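Local coordinates for protein TNF receptor-associated factor 5 (Mus musculus, PDB 4GJH) that acts as an adaptor for signalling by receptors of the TNF receptor superfamily, probably binding their cytoplasmic tails through its trimeric TRAF domain, at residues 15-26 against 50-58; 97-105 against 116-124. All coordinates share one frame; numbering follows the deposited sequence.

Contact 1. Residues 15-26 against 50-58; sequences KQLEGACYSGKL and SQPFYTSRC
Arg-57 lays its guanidinium flat on the ring of Tyr-22. Arg-57 CZ is 3.9 Å from the centroid of the Tyr-22 ring, over one face, which makes a cation-pi stack. The two planes differ by 19°. Arg-57 NH1 sits over the CE2 and CZ side of Tyr-22, toward the rim. The bend of Arg-57 at CB-CG (chi2 87°) and again at CG-CD folds the group back over the tyrosine. CD of Arg-57 adds a CH-pi contact to the same ring. Tyr-22 and Tyr-54 run side by side and point the same way. Their rings are nearly parallel but slid apart, with Tyr-22 CE1 3.5 Å from Tyr-54 CD2. Residues 15-26 carry the chain from helix 3-19, the coiled-coil part of the TRAF domain, into its MATH beta sandwich. Two backbone hydrogen bonds join the segments here. Tyr-54 N donates to Cys-21 O at 2.9 Å, and Gly-24 N donates to Tyr-54 O at 2.7 Å. Further in, Leu-26 crosses Phe-53 at about a right angle. Leu-26 CB stands 3.6 Å from the ring centroid of Phe-53, almost on the ring normal. Leu-26 CD1 reaches on to Ser-50. At the helix end, Gln-51 OE1 lies 3.3 Å from Gln-16 CA. The amide planes of these two glutamines are 75° apart, so they do not stack. Glu-18 forms a salt bridge to Arg-13 of the second subunit, while Arg-57 also packs on Ala-20 of the third subunit.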
ATOM      1  N   LYS C  15      -2.237 -12.306   1.777  1.00 41.38           N
ATOM      2  CA  LYS C  15      -1.929 -12.032   3.174  1.00 42.11           C
ATOM      3  C   LYS C  15      -0.770 -11.061   3.320  1.00 45.78           C
ATOM      4  O   LYS C  15      -0.821 -10.153   4.159  1.00 46.20           O
ATOM      5  CB  LYS C  15      -1.638 -13.327   3.927  1.00 54.04           C
ATOM      6  CG  LYS C  15      -2.884 -14.076   4.371  1.00 54.61           C
ATOM      7  CD  LYS C  15      -3.374 -13.541   5.710  1.00 78.14           C
ATOM      8  CE  LYS C  15      -4.856 -13.880   5.965  1.00 86.81           C
ATOM      9  NZ  LYS C  15      -5.134 -15.352   5.954  1.00 95.15           N
ATOM     10  N   GLN C  16       0.268 -11.242   2.501  1.00 39.91           N
ATOM     11  CA  GLN C  16       1.431 -10.366   2.575  1.00 36.86           C
ATOM     12  C   GLN C  16       1.052  -8.958   2.193  1.00 40.03           C
ATOM     13  O   GLN C  16       1.400  -8.000   2.890  1.00 38.42           O
ATOM     14  CB  GLN C  16       2.529 -10.821   1.630  1.00 33.63           C
ATOM     15  CG  GLN C  16       2.742 -12.292   1.582  1.00 41.07           C
ATOM     16  CD  GLN C  16       4.086 -12.621   1.002  1.00 53.16           C
ATOM     17  OE1 GLN C  16       4.913 -13.256   1.658  1.00 57.26           O
ATOM     18  NE2 GLN C  16       4.326 -12.181  -0.232  1.00 35.24           N
ATOM     19  N   LEU C  17       0.353  -8.832   1.069  1.00 35.63           N
ATOM     20  CA  LEU C  17      -0.113  -7.520   0.629  1.00 36.99           C
ATOM     21  C   LEU C  17      -0.971  -6.825   1.696  1.00 40.13           C
ATOM     22  O   LEU C  17      -0.825  -5.625   1.954  1.00 38.84           O
ATOM     23  CB  LEU C  17      -0.872  -7.630  -0.697  1.00 32.54           C
ATOM     24  CG  LEU C  17      -0.021  -7.788  -1.962  1.00 33.67           C
ATOM     25  CD1 LEU C  17      -0.856  -8.300  -3.118  1.00 42.63           C
ATOM     26  CD2 LEU C  17       0.647  -6.473  -2.335  1.00 25.73           C
ATOM     27  N   GLU C  18      -1.861  -7.581   2.327  1.00 38.54           N
ATOM     28  CA  GLU C  18      -2.728  -7.017   3.350  1.00 36.29           C
ATOM     29  C   GLU C  18      -1.901  -6.620   4.566  1.00 45.59           C
ATOM     30  O   GLU C  18      -2.261  -5.694   5.305  1.00 38.03           O
ATOM     31  CB  GLU C  18      -3.818  -8.019   3.740  1.00 40.85           C
ATOM     32  CG  GLU C  18      -5.126  -7.865   2.961  1.00 39.97           C
ATOM     33  CD  GLU C  18      -5.879  -9.188   2.743  1.00 50.18           C
ATOM     34  OE1 GLU C  18      -5.376 -10.258   3.150  1.00 51.75           O
ATOM     35  OE2 GLU C  18      -6.980  -9.152   2.144  1.00 52.26           O
ATOM     36  N   GLY C  19      -0.778  -7.309   4.769  1.00 40.21           N
ATOM     37  CA  GLY C  19       0.031  -7.078   5.947  1.00 32.11           C
ATOM     38  C   GLY C  19       1.207  -6.119   5.829  1.00 42.31           C
ATOM     39  O   GLY C  19       1.794  -5.720   6.842  1.00 51.43           O
ATOM     40  N   ALA C  20       1.577  -5.734   4.619  1.00 38.77           N
ATOM     41  CA  ALA C  20       2.805  -4.977   4.479  1.00 37.01           C
ATOM     42  C   ALA C  20       2.717  -3.552   5.063  1.00 49.81           C
ATOM     43  O   ALA C  20       1.682  -2.883   4.955  1.00 46.96           O
ATOM     44  CB  ALA C  20       3.224  -4.954   3.047  1.00 34.31           C
ATOM     45  N   CYS C  21       3.808  -3.108   5.694  1.00 43.27           N
ATOM     46  CA  CYS C  21       3.935  -1.741   6.213  1.00 44.13           C
ATOM     47  C   CYS C  21       5.271  -1.227   5.762  1.00 42.03           C
ATOM     48  O   CYS C  21       6.200  -2.020   5.613  1.00 45.54           O
ATOM     49  CB  CYS C  21       3.908  -1.713   7.742  1.00 43.23           C
ATOM     50  SG  CYS C  21       2.397  -2.350   8.504  1.00 73.19           S
ATOM     51  N   TYR C  22       5.398   0.089   5.592  1.00 39.01           N
ATOM     52  CA  TYR C  22       6.605   0.634   4.979  1.00 39.98           C
ATOM     53  C   TYR C  22       7.291   1.746   5.744  1.00 41.22           C
ATOM     54  O   TYR C  22       7.885   2.649   5.150  1.00 44.67           O
ATOM     55  CB  TYR C  22       6.316   1.075   3.559  1.00 32.31           C
ATOM     56  CG  TYR C  22       5.822  -0.046   2.694  1.00 36.68           C
ATOM     57  CD1 TYR C  22       6.706  -0.840   1.987  1.00 41.68           C
ATOM     58  CD2 TYR C  22       4.468  -0.318   2.589  1.00 40.73           C
ATOM     59  CE1 TYR C  22       6.253  -1.872   1.198  1.00 44.59           C
ATOM     60  CE2 TYR C  22       4.002  -1.345   1.804  1.00 38.70           C
ATOM     61  CZ  TYR C  22       4.895  -2.113   1.107  1.00 43.88           C
ATOM     62  OH  TYR C  22       4.429  -3.139   0.323  1.00 58.56           O
ATOM     63  N   SER C  23       7.240   1.668   7.065  1.00 39.32           N
ATOM     64  CA  SER C  23       7.887   2.676   7.889  1.00 40.92           C
ATOM     65  C   SER C  23       8.714   2.058   8.985  1.00 45.65           C
ATOM     66  O   SER C  23       8.960   2.696  10.010  1.00 45.93           O
ATOM     67  CB  SER C  23       6.848   3.578   8.513  1.00 38.53           C
ATOM     68  OG  SER C  23       6.002   4.070   7.500  1.00 53.53           O
ATOM     69  N   GLY C  24       9.146   0.821   8.761  1.00 38.85           N
ATOM     70  CA  GLY C  24       9.934   0.104   9.745  1.00 46.42           C
ATOM     71  C   GLY C  24       9.165  -0.214  11.016  1.00 45.84           C
ATOM     72  O   GLY C  24       9.747  -0.445  12.072  1.00 44.40           O
ATOM     73  N   LYS C  25       7.847  -0.241  10.914  1.00 41.71           N
ATOM     74  CA  LYS C  25       7.010  -0.418  12.086  1.00 42.12           C
ATOM     75  C   LYS C  25       6.081  -1.601  11.837  1.00 43.51           C
ATOM     76  O   LYS C  25       5.398  -1.659  10.814  1.00 55.67           O
ATOM     77  CB  LYS C  25       6.194   0.854  12.308  1.00 48.26           C
ATOM     78  CG  LYS C  25       6.061   1.309  13.741  1.00 58.37           C
ATOM     79  CD  LYS C  25       4.806   2.187  13.925  1.00 92.28           C
ATOM     80  CE  LYS C  25       3.515   1.425  13.551  1.00 88.51           C
ATOM     81  NZ  LYS C  25       2.246   2.167  13.856  1.00 75.03           N
ATOM     82  N   LEU C  26       6.057  -2.550  12.758  1.00 36.48           N
ATOM     83  CA  LEU C  26       5.169  -3.693  12.621  1.00 37.80           C
ATOM     84  C   LEU C  26       4.322  -3.844  13.857  1.00 40.48           C
ATOM     85  O   LEU C  26       4.842  -3.886  14.972  1.00 38.17           O
ATOM     86  CB  LEU C  26       5.984  -4.961  12.480  1.00 47.30           C
ATOM     87  CG  LEU C  26       5.369  -6.332  12.154  1.00 42.03           C
ATOM     88  CD1 LEU C  26       5.961  -7.512  12.939  1.00 39.77           C
ATOM     89  CD2 LEU C  26       3.891  -6.418  11.898  1.00 32.76           C
ATOM     90  N   SER C  50       5.379 -13.213  11.536  1.00 38.09           N
ATOM     91  CA  SER C  50       4.575 -12.091  11.088  1.00 33.59           C
ATOM     92  C   SER C  50       4.653 -12.059   9.577  1.00 32.50           C
ATOM     93  O   SER C  50       5.447 -12.765   8.962  1.00 42.56           O
ATOM     94  CB  SER C  50       5.097 -10.773  11.658  1.00 34.61           C
ATOM     95  OG  SER C  50       6.187 -10.277  10.900  1.00 35.43           O
ATOM     96  N   GLN C  51       3.822 -11.234   8.976  1.00 37.25           N
ATOM     97  CA  GLN C  51       3.954 -10.934   7.570  1.00 31.12           C
ATOM     98  C   GLN C  51       5.162 -10.026   7.407  1.00 27.43           C
ATOM     99  O   GLN C  51       5.544  -9.315   8.325  1.00 29.67           O
ATOM    100  CB  GLN C  51       2.671 -10.262   7.068  1.00 35.12           C
ATOM    101  CG  GLN C  51       1.501 -11.223   6.968  1.00 30.61           C
ATOM    102  CD  GLN C  51       1.784 -12.390   6.018  1.00 43.94           C
ATOM    103  OE1 GLN C  51       2.553 -12.268   5.051  1.00 44.72           O
ATOM    104  NE2 GLN C  51       1.173 -13.531   6.300  1.00 36.95           N
ATOM    105  N   PRO C  52       5.785 -10.056   6.234  1.00 34.98           N
ATOM    106  CA  PRO C  52       6.938  -9.182   6.000  1.00 31.62           C
ATOM    107  C   PRO C  52       6.579  -7.704   6.118  1.00 33.36           C
ATOM    108  O   PRO C  52       5.534  -7.303   5.597  1.00 33.44           O
ATOM    109  CB  PRO C  52       7.309  -9.500   4.546  1.00 30.15           C
ATOM    110  CG  PRO C  52       6.847 -10.917   4.359  1.00 26.90           C
ATOM    111  CD  PRO C  52       5.558 -11.002   5.127  1.00 34.08           C
ATOM    112  N   PHE C  53       7.420  -6.914   6.790  1.00 33.44           N
ATOM    113  CA  PHE C  53       7.315  -5.453   6.726  1.00 30.65           C
ATOM    114  C   PHE C  53       8.628  -4.823   6.281  1.00 35.05           C
ATOM    115  O   PHE C  53       9.629  -5.513   6.138  1.00 35.09           O
ATOM    116  CB  PHE C  53       6.858  -4.857   8.040  1.00 36.28           C
ATOM    117  CG  PHE C  53       7.848  -5.017   9.154  1.00 35.04           C
ATOM    118  CD1 PHE C  53       8.488  -3.905   9.706  1.00 33.97           C
ATOM    119  CD2 PHE C  53       8.128  -6.269   9.669  1.00 34.77           C
ATOM    120  CE1 PHE C  53       9.395  -4.043  10.751  1.00 39.22           C
ATOM    121  CE2 PHE C  53       9.043  -6.426  10.715  1.00 40.69           C
ATOM    122  CZ  PHE C  53       9.676  -5.306  11.259  1.00 38.59           C
ATOM    123  N   TYR C  54       8.615  -3.512   6.047  1.00 40.36           N
ATOM    124  CA  TYR C  54       9.726  -2.846   5.375  1.00 34.08           C
ATOM    125  C   TYR C  54      10.109  -1.542   6.012  1.00 38.76           C
ATOM    126  O   TYR C  54       9.272  -0.876   6.617  1.00 39.03           O
ATOM    127  CB  TYR C  54       9.336  -2.549   3.945  1.00 31.57           C
ATOM    128  CG  TYR C  54       8.924  -3.760   3.178  1.00 32.24           C
ATOM    129  CD1 TYR C  54       9.796  -4.363   2.296  1.00 30.77           C
ATOM    130  CD2 TYR C  54       7.672  -4.315   3.345  1.00 30.09           C
ATOM    131  CE1 TYR C  54       9.433  -5.474   1.584  1.00 24.26           C
ATOM    132  CE2 TYR C  54       7.302  -5.433   2.635  1.00 38.21           C
ATOM    133  CZ  TYR C  54       8.191  -6.012   1.741  1.00 32.03           C
ATOM    134  OH  TYR C  54       7.834  -7.134   0.994  1.00 37.27           O
ATOM    135  N   THR C  55      11.373  -1.161   5.843  1.00 36.42           N
ATOM    136  CA  THR C  55      11.845   0.131   6.334  1.00 40.36           C
ATOM    137  C   THR C  55      11.360   1.265   5.418  1.00 42.08           C
ATOM    138  O   THR C  55      11.212   2.407   5.849  1.00 37.85           O
ATOM    139  CB  THR C  55      13.389   0.179   6.456  1.00 35.13           C
ATOM    140  OG1 THR C  55      13.989  -0.125   5.189  1.00 45.73           O
ATOM    141  CG2 THR C  55      13.861  -0.804   7.464  1.00 31.76           C
ATOM    142  N   SER C  56      11.122   0.928   4.153  1.00 38.69           N
ATOM    143  CA  SER C  56      10.626   1.868   3.161  1.00 34.29           C
ATOM    144  C   SER C  56      10.216   1.035   1.978  1.00 37.23           C
ATOM    145  O   SER C  56      10.573  -0.135   1.907  1.00 35.34           O
ATOM    146  CB  SER C  56      11.692   2.894   2.763  1.00 37.13           C
ATOM    147  OG  SER C  56      12.763   2.311   2.048  1.00 48.88           O
ATOM    148  N   ARG C  57       9.455   1.622   1.053  1.00 48.62           N
ATOM    149  CA  ARG C  57       8.882   0.835  -0.039  1.00 45.21           C
ATOM    150  C   ARG C  57       9.974   0.029  -0.724  1.00 44.07           C
ATOM    151  O   ARG C  57       9.766  -1.141  -1.053  1.00 50.11           O
ATOM    152  CB  ARG C  57       8.140   1.709  -1.050  1.00 44.38           C
ATOM    153  CG  ARG C  57       7.537   0.932  -2.242  1.00 51.66           C
ATOM    154  CD  ARG C  57       6.124   0.389  -1.971  1.00 47.42           C
ATOM    155  NE  ARG C  57       5.300   1.388  -1.283  1.00 55.37           N
ATOM    156  CZ  ARG C  57       4.023   1.213  -0.953  1.00 64.50           C
ATOM    157  NH1 ARG C  57       3.401   0.068  -1.258  1.00 57.58           N
ATOM    158  NH2 ARG C  57       3.366   2.181  -0.317  1.00 52.58           N
ATOM    159  N   CYS C  58      11.141   0.645  -0.916  1.00 39.39           N
ATOM    160  CA  CYS C  58      12.279  -0.050  -1.519  1.00 39.37           C
ATOM    161  C   CYS C  58      13.444  -0.309  -0.545  1.00 44.21           C
ATOM    162  O   CYS C  58      14.600  -0.385  -0.968  1.00 39.46           O
ATOM    163  CB  CYS C  58      12.806   0.736  -2.718  1.00 42.39           C
ATOM    164  SG  CYS C  58      11.616   1.073  -4.006  1.00 64.02           S
TER
HETATM  165  O   HOH W   1       4.483  -8.283   3.522  1.00 39.69           O

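Contact 2. Residues 97-105 against 116-124; sequences PFRQRVTLM and IVETFKADP
Arg-101 and Thr-119 meet through a side-chain hydrogen bond on one face of a beta hairpin. Arg-101 NH1 donates to Thr-119 OG1 at 3.1 Å, and the hydroxyl lies close to the guanidinium plane. The hydroxyl of Thr-119, through OG1, donates to Val-102 O at 3.1 Å, approaching from above the carbonyl plane. With OG1 of Thr-119 opposite its own backbone N (chi1 -180°), the oxygen can serve both partners. Val-102 O also accepts from Phe-120 N at 2.9 Å, so two donors grip it. Lys-121 crosses Arg-101 at about a right angle and sets its CB over one face of the guanidinium. Thr-103 and Val-117 touch through their CG2 methyls farther along this face.

On the other face, Leu-104 CD1 abuts the edge of the Phe-120 ring, 3.9 Å from CE2. Val-102 CB lies 4.1 Å from CE1 of Phe-120. The antiparallel ladder sets these positions through the hydrogen-bonded pairs Val-102 with Phe-120 and Leu-104 with Glu-118. Beyond the strands, Ala-122 CB meets the ring edge of Phe-98, 3.9 Å from its CD2, and Phe-98 in turn packs edge-to-face with Tyr-60. Farther out, Val-102 rests on Phe-83 and Leu-104 on Leu-81, both in the facing sheet of the MATH sandwich. Val-102 and Leu-104, with Phe-120, thus pack toward the other sheet, though exposed Glu-118 shares their face. On the opposite face Thr-119 OG1 links a probably charged arginine to a backbone carbonyl.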
ATOM      1  N   PRO C  97      26.575  -4.263   6.776  1.00 57.26           N
ATOM      2  CA  PRO C  97      25.451  -4.940   7.429  1.00 50.22           C
ATOM      3  C   PRO C  97      24.327  -3.986   7.810  1.00 50.92           C
ATOM      4  O   PRO C  97      24.497  -2.775   7.810  1.00 41.28           O
ATOM      5  CB  PRO C  97      26.075  -5.496   8.719  1.00 54.17           C
ATOM      6  CG  PRO C  97      27.556  -5.273   8.589  1.00 54.09           C
ATOM      7  CD  PRO C  97      27.715  -4.111   7.690  1.00 48.35           C
ATOM      8  N   PHE C  98      23.176  -4.562   8.126  1.00 53.76           N
ATOM      9  CA  PHE C  98      22.070  -3.836   8.716  1.00 41.04           C
ATOM     10  C   PHE C  98      22.580  -3.292  10.050  1.00 45.13           C
ATOM     11  O   PHE C  98      23.211  -4.022  10.828  1.00 46.94           O
ATOM     12  CB  PHE C  98      20.908  -4.811   8.924  1.00 41.84           C
ATOM     13  CG  PHE C  98      19.701  -4.207   9.570  1.00 38.24           C
ATOM     14  CD1 PHE C  98      18.645  -3.783   8.803  1.00 40.56           C
ATOM     15  CD2 PHE C  98      19.611  -4.088  10.943  1.00 41.08           C
ATOM     16  CE1 PHE C  98      17.516  -3.231   9.388  1.00 42.88           C
ATOM     17  CE2 PHE C  98      18.490  -3.533  11.535  1.00 45.27           C
ATOM     18  CZ  PHE C  98      17.443  -3.102  10.759  1.00 39.11           C
ATOM     19  N   ARG C  99      22.315  -2.017  10.313  1.00 45.94           N
ATOM     20  CA  ARG C  99      22.915  -1.349  11.464  1.00 49.80           C
ATOM     21  C   ARG C  99      21.956  -0.499  12.316  1.00 57.03           C
ATOM     22  O   ARG C  99      22.396   0.358  13.084  1.00 48.29           O
ATOM     23  CB  ARG C  99      24.096  -0.494  10.995  1.00 51.12           C
ATOM     24  CG  ARG C  99      25.471  -1.159  11.219  1.00 87.56           C
ATOM     25  CD  ARG C  99      26.629  -0.294  10.704  1.00 88.26           C
ATOM     26  NE  ARG C  99      26.931  -0.549   9.294  1.00104.05           N
ATOM     27  CZ  ARG C  99      26.326   0.050   8.266  1.00102.67           C
ATOM     28  NH1 ARG C  99      25.367   0.954   8.481  1.00 89.29           N
ATOM     29  NH2 ARG C  99      26.682  -0.261   7.017  1.00 78.80           N
ATOM     30  N   GLN C 100      20.655  -0.748  12.193  1.00 49.48           N
ATOM     31  CA  GLN C 100      19.650   0.095  12.830  1.00 42.50           C
ATOM     32  C   GLN C 100      19.315  -0.376  14.230  1.00 44.85           C
ATOM     33  O   GLN C 100      19.357  -1.564  14.514  1.00 45.00           O
ATOM     34  CB  GLN C 100      18.378   0.096  11.990  1.00 42.50           C
ATOM     35  CG  GLN C 100      18.623   0.346  10.497  1.00 46.69           C
ATOM     36  CD  GLN C 100      19.269   1.703  10.206  1.00 47.04           C
ATOM     37  OE1 GLN C 100      18.621   2.747  10.305  1.00 49.32           O
ATOM     38  NE2 GLN C 100      20.552   1.686   9.852  1.00 52.43           N
ATOM     39  N   ARG C 101      18.965   0.551  15.110  1.00 48.92           N
ATOM     40  CA  ARG C 101      18.443   0.148  16.414  1.00 43.16           C
ATOM     41  C   ARG C 101      17.074  -0.505  16.227  1.00 41.51           C
ATOM     42  O   ARG C 101      16.296  -0.117  15.344  1.00 43.90           O
ATOM     43  CB  ARG C 101      18.360   1.344  17.368  1.00 42.41           C
ATOM     44  CG  ARG C 101      17.495   1.106  18.586  1.00 52.39           C
ATOM     45  CD  ARG C 101      17.631   2.237  19.600  1.00 58.01           C
ATOM     46  NE  ARG C 101      19.020   2.423  20.031  1.00 74.25           N
ATOM     47  CZ  ARG C 101      19.654   1.644  20.910  1.00 72.00           C
ATOM     48  NH1 ARG C 101      19.031   0.599  21.466  1.00 51.21           N
ATOM     49  NH2 ARG C 101      20.918   1.902  21.229  1.00 73.20           N
ATOM     50  N   VAL C 102      16.786  -1.510  17.039  1.00 43.12           N
ATOM     51  CA  VAL C 102      15.508  -2.212  16.952  1.00 42.00           C
ATOM     52  C   VAL C 102      14.838  -2.303  18.314  1.00 35.87           C
ATOM     53  O   VAL C 102      15.489  -2.487  19.336  1.00 42.89           O
ATOM     54  CB  VAL C 102      15.684  -3.628  16.404  1.00 48.27           C
ATOM     55  CG1 VAL C 102      14.355  -4.351  16.361  1.00 41.35           C
ATOM     56  CG2 VAL C 102      16.323  -3.593  15.027  1.00 41.27           C
ATOM     57  N   THR C 103      13.523  -2.161  18.328  1.00 43.02           N
ATOM     58  CA  THR C 103      12.781  -2.247  19.575  1.00 39.69           C
ATOM     59  C   THR C 103      11.676  -3.269  19.433  1.00 38.71           C
ATOM     60  O   THR C 103      10.955  -3.281  18.441  1.00 42.33           O
ATOM     61  CB  THR C 103      12.188  -0.894  19.994  1.00 41.42           C
ATOM     62  OG1 THR C 103      13.246   0.060  20.173  1.00 46.76           O
ATOM     63  CG2 THR C 103      11.418  -1.047  21.303  1.00 44.47           C
ATOM     64  N   LEU C 104      11.577  -4.133  20.435  1.00 41.26           N
ATOM     65  CA  LEU C 104      10.646  -5.246  20.465  1.00 44.21           C
ATOM     66  C   LEU C 104       9.669  -4.996  21.588  1.00 44.39           C
ATOM     67  O   LEU C 104      10.080  -4.587  22.675  1.00 48.18           O
ATOM     68  CB  LEU C 104      11.401  -6.538  20.755  1.00 40.81           C
ATOM     69  CG  LEU C 104      12.423  -6.951  19.699  1.00 39.85           C
ATOM     70  CD1 LEU C 104      13.116  -8.258  20.100  1.00 39.56           C
ATOM     71  CD2 LEU C 104      11.715  -7.111  18.379  1.00 35.00           C
ATOM     72  N   MET C 105       8.386  -5.249  21.338  1.00 40.24           N
ATOM     73  CA  MET C 105       7.358  -4.912  22.318  1.00 38.78           C
ATOM     74  C   MET C 105       6.196  -5.881  22.386  1.00 42.35           C
ATOM     75  O   MET C 105       5.793  -6.489  21.393  1.00 43.57           O
ATOM     76  CB  MET C 105       6.795  -3.525  22.061  1.00 38.96           C
ATOM     77  CG  MET C 105       7.771  -2.392  22.242  1.00 44.04           C
ATOM     78  SD  MET C 105       6.896  -0.817  22.107  1.00 58.75           S
ATOM     79  CE  MET C 105       7.432  -0.315  20.468  1.00 53.92           C
ATOM     80  N   ILE C 116       5.787  -3.972  27.520  1.00 40.91           N
ATOM     81  CA  ILE C 116       7.096  -4.582  27.720  1.00 46.27           C
ATOM     82  C   ILE C 116       7.999  -4.324  26.522  1.00 45.22           C
ATOM     83  O   ILE C 116       7.721  -4.754  25.402  1.00 50.36           O
ATOM     84  CB  ILE C 116       6.986  -6.093  27.959  1.00 46.06           C
ATOM     85  CG1 ILE C 116       6.304  -6.354  29.301  1.00 46.82           C
ATOM     86  CG2 ILE C 116       8.352  -6.725  27.938  1.00 41.08           C
ATOM     87  CD1 ILE C 116       6.057  -7.813  29.576  1.00 51.04           C
ATOM     88  N   VAL C 117       9.083  -3.613  26.755  1.00 37.24           N
ATOM     89  CA  VAL C 117       9.905  -3.185  25.646  1.00 43.80           C
ATOM     90  C   VAL C 117      11.383  -3.487  25.848  1.00 47.37           C
ATOM     91  O   VAL C 117      11.961  -3.135  26.870  1.00 50.58           O
ATOM     92  CB  VAL C 117       9.728  -1.679  25.387  1.00 42.69           C
ATOM     93  CG1 VAL C 117       9.514  -0.951  26.681  1.00 40.12           C
ATOM     94  CG2 VAL C 117      10.936  -1.122  24.646  1.00 53.60           C
ATOM     95  N   GLU C 118      11.985  -4.140  24.860  1.00 48.27           N
ATOM     96  CA  GLU C 118      13.421  -4.391  24.861  1.00 48.12           C
ATOM     97  C   GLU C 118      13.996  -3.766  23.609  1.00 48.97           C
ATOM     98  O   GLU C 118      13.447  -3.947  22.529  1.00 50.10           O
ATOM     99  CB  GLU C 118      13.705  -5.893  24.860  1.00 51.60           C
ATOM    100  CG  GLU C 118      13.304  -6.594  26.145  1.00 71.92           C
ATOM    101  CD  GLU C 118      14.041  -6.038  27.353  1.00 81.69           C
ATOM    102  OE1 GLU C 118      15.241  -5.716  27.213  1.00 80.00           O
ATOM    103  OE2 GLU C 118      13.421  -5.903  28.432  1.00 77.84           O
ATOM    104  N   THR C 119      15.093  -3.029  23.735  1.00 45.41           N
ATOM    105  CA  THR C 119      15.698  -2.418  22.564  1.00 35.66           C
ATOM    106  C   THR C 119      17.177  -2.765  22.443  1.00 41.87           C
ATOM    107  O   THR C 119      17.824  -3.087  23.434  1.00 56.37           O
ATOM    108  CB  THR C 119      15.509  -0.894  22.582  1.00 46.90           C
ATOM    109  OG1 THR C 119      16.107  -0.312  21.410  1.00 57.48           O
ATOM    110  CG2 THR C 119      16.140  -0.297  23.810  1.00 34.23           C
ATOM    111  N   PHE C 120      17.722  -2.719  21.231  1.00 46.31           N
ATOM    112  CA  PHE C 120      19.147  -2.989  21.074  1.00 53.78           C
ATOM    113  C   PHE C 120      19.714  -2.455  19.770  1.00 48.13           C
ATOM    114  O   PHE C 120      18.982  -2.229  18.821  1.00 50.23           O
ATOM    115  CB  PHE C 120      19.439  -4.494  21.213  1.00 49.90           C
ATOM    116  CG  PHE C 120      18.640  -5.350  20.285  1.00 56.02           C
ATOM    117  CD1 PHE C 120      19.034  -5.517  18.964  1.00 65.75           C
ATOM    118  CD2 PHE C 120      17.487  -5.977  20.719  1.00 57.93           C
ATOM    119  CE1 PHE C 120      18.292  -6.299  18.089  1.00 68.31           C
ATOM    120  CE2 PHE C 120      16.741  -6.758  19.856  1.00 58.16           C
ATOM    121  CZ  PHE C 120      17.143  -6.922  18.538  1.00 62.66           C
ATOM    122  N   LYS C 121      21.030  -2.262  19.732  1.00 56.20           N
ATOM    123  CA  LYS C 121      21.706  -1.830  18.517  1.00 54.12           C
ATOM    124  C   LYS C 121      22.145  -3.071  17.758  1.00 55.66           C
ATOM    125  O   LYS C 121      22.678  -4.010  18.357  1.00 58.57           O
ATOM    126  CB  LYS C 121      22.923  -0.965  18.854  1.00 44.58           C
ATOM    127  CG  LYS C 121      23.374  -0.083  17.700  1.00 66.78           C
ATOM    128  CD  LYS C 121      22.409   1.093  17.491  1.00 71.65           C
ATOM    129  CE  LYS C 121      22.551   1.751  16.106  1.00 64.38           C
ATOM    130  NZ  LYS C 121      23.881   2.397  15.858  1.00 67.01           N
ATOM    131  N   ALA C 122      21.922  -3.096  16.448  1.00 55.47           N
ATOM    132  CA  ALA C 122      22.285  -4.272  15.659  1.00 45.15           C
ATOM    133  C   ALA C 122      23.802  -4.439  15.553  1.00 53.95           C
ATOM    134  O   ALA C 122      24.501  -3.591  14.988  1.00 53.71           O
ATOM    135  CB  ALA C 122      21.642  -4.229  14.277  1.00 42.23           C
ATOM    136  N   ASP C 123      24.286  -5.551  16.102  1.00 47.55           N
ATOM    137  CA  ASP C 123      25.700  -5.907  16.094  1.00 54.82           C
ATOM    138  C   ASP C 123      26.250  -6.240  14.704  1.00 56.42           C
ATOM    139  O   ASP C 123      25.926  -7.275  14.140  1.00 57.45           O
ATOM    140  CB  ASP C 123      25.910  -7.098  17.027  1.00 60.60           C
ATOM    141  CG  ASP C 123      27.344  -7.585  17.036  1.00 72.43           C
ATOM    142  OD1 ASP C 123      28.257  -6.793  16.692  1.00 65.65           O
ATOM    143  OD2 ASP C 123      27.551  -8.767  17.390  1.00 71.27           O
ATOM    144  N   PRO C 124      27.109  -5.372  14.157  1.00 62.91           N
ATOM    145  CA  PRO C 124      27.631  -5.544  12.795  1.00 67.33           C
ATOM    146  C   PRO C 124      28.307  -6.891  12.580  1.00 64.64           C
ATOM    147  O   PRO C 124      28.291  -7.408  11.463  1.00 65.14           O
ATOM    148  CB  PRO C 124      28.663  -4.426  12.675  1.00 62.63           C
ATOM    149  CG  PRO C 124      28.185  -3.388  13.631  1.00 67.87           C
ATOM    150  CD  PRO C 124      27.638  -4.160  14.796  1.00 63.23           C
TER

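In the fold
From the N terminus, helix 3-19 leads into 15-26, which begins the first sheet with strand 25-30. Contact 1 closes when the chain, after helix 33-41, returns as 50-58 in the second sheet. It ties the helix end and an outer strand of one sheet to an outer strand of the other. The chain then runs through strands 61-67 and 78-85. Contact 2 opens at 97-105 and closes a beta hairpin at 116-124, whose strand 116-121 is the outermost of the first sheet on the far side. The two loops follow in series and do not cross. Strand 164-170 lies between 25-30 and 101-106 and links the contacts, whose centres are about 17 Å apart.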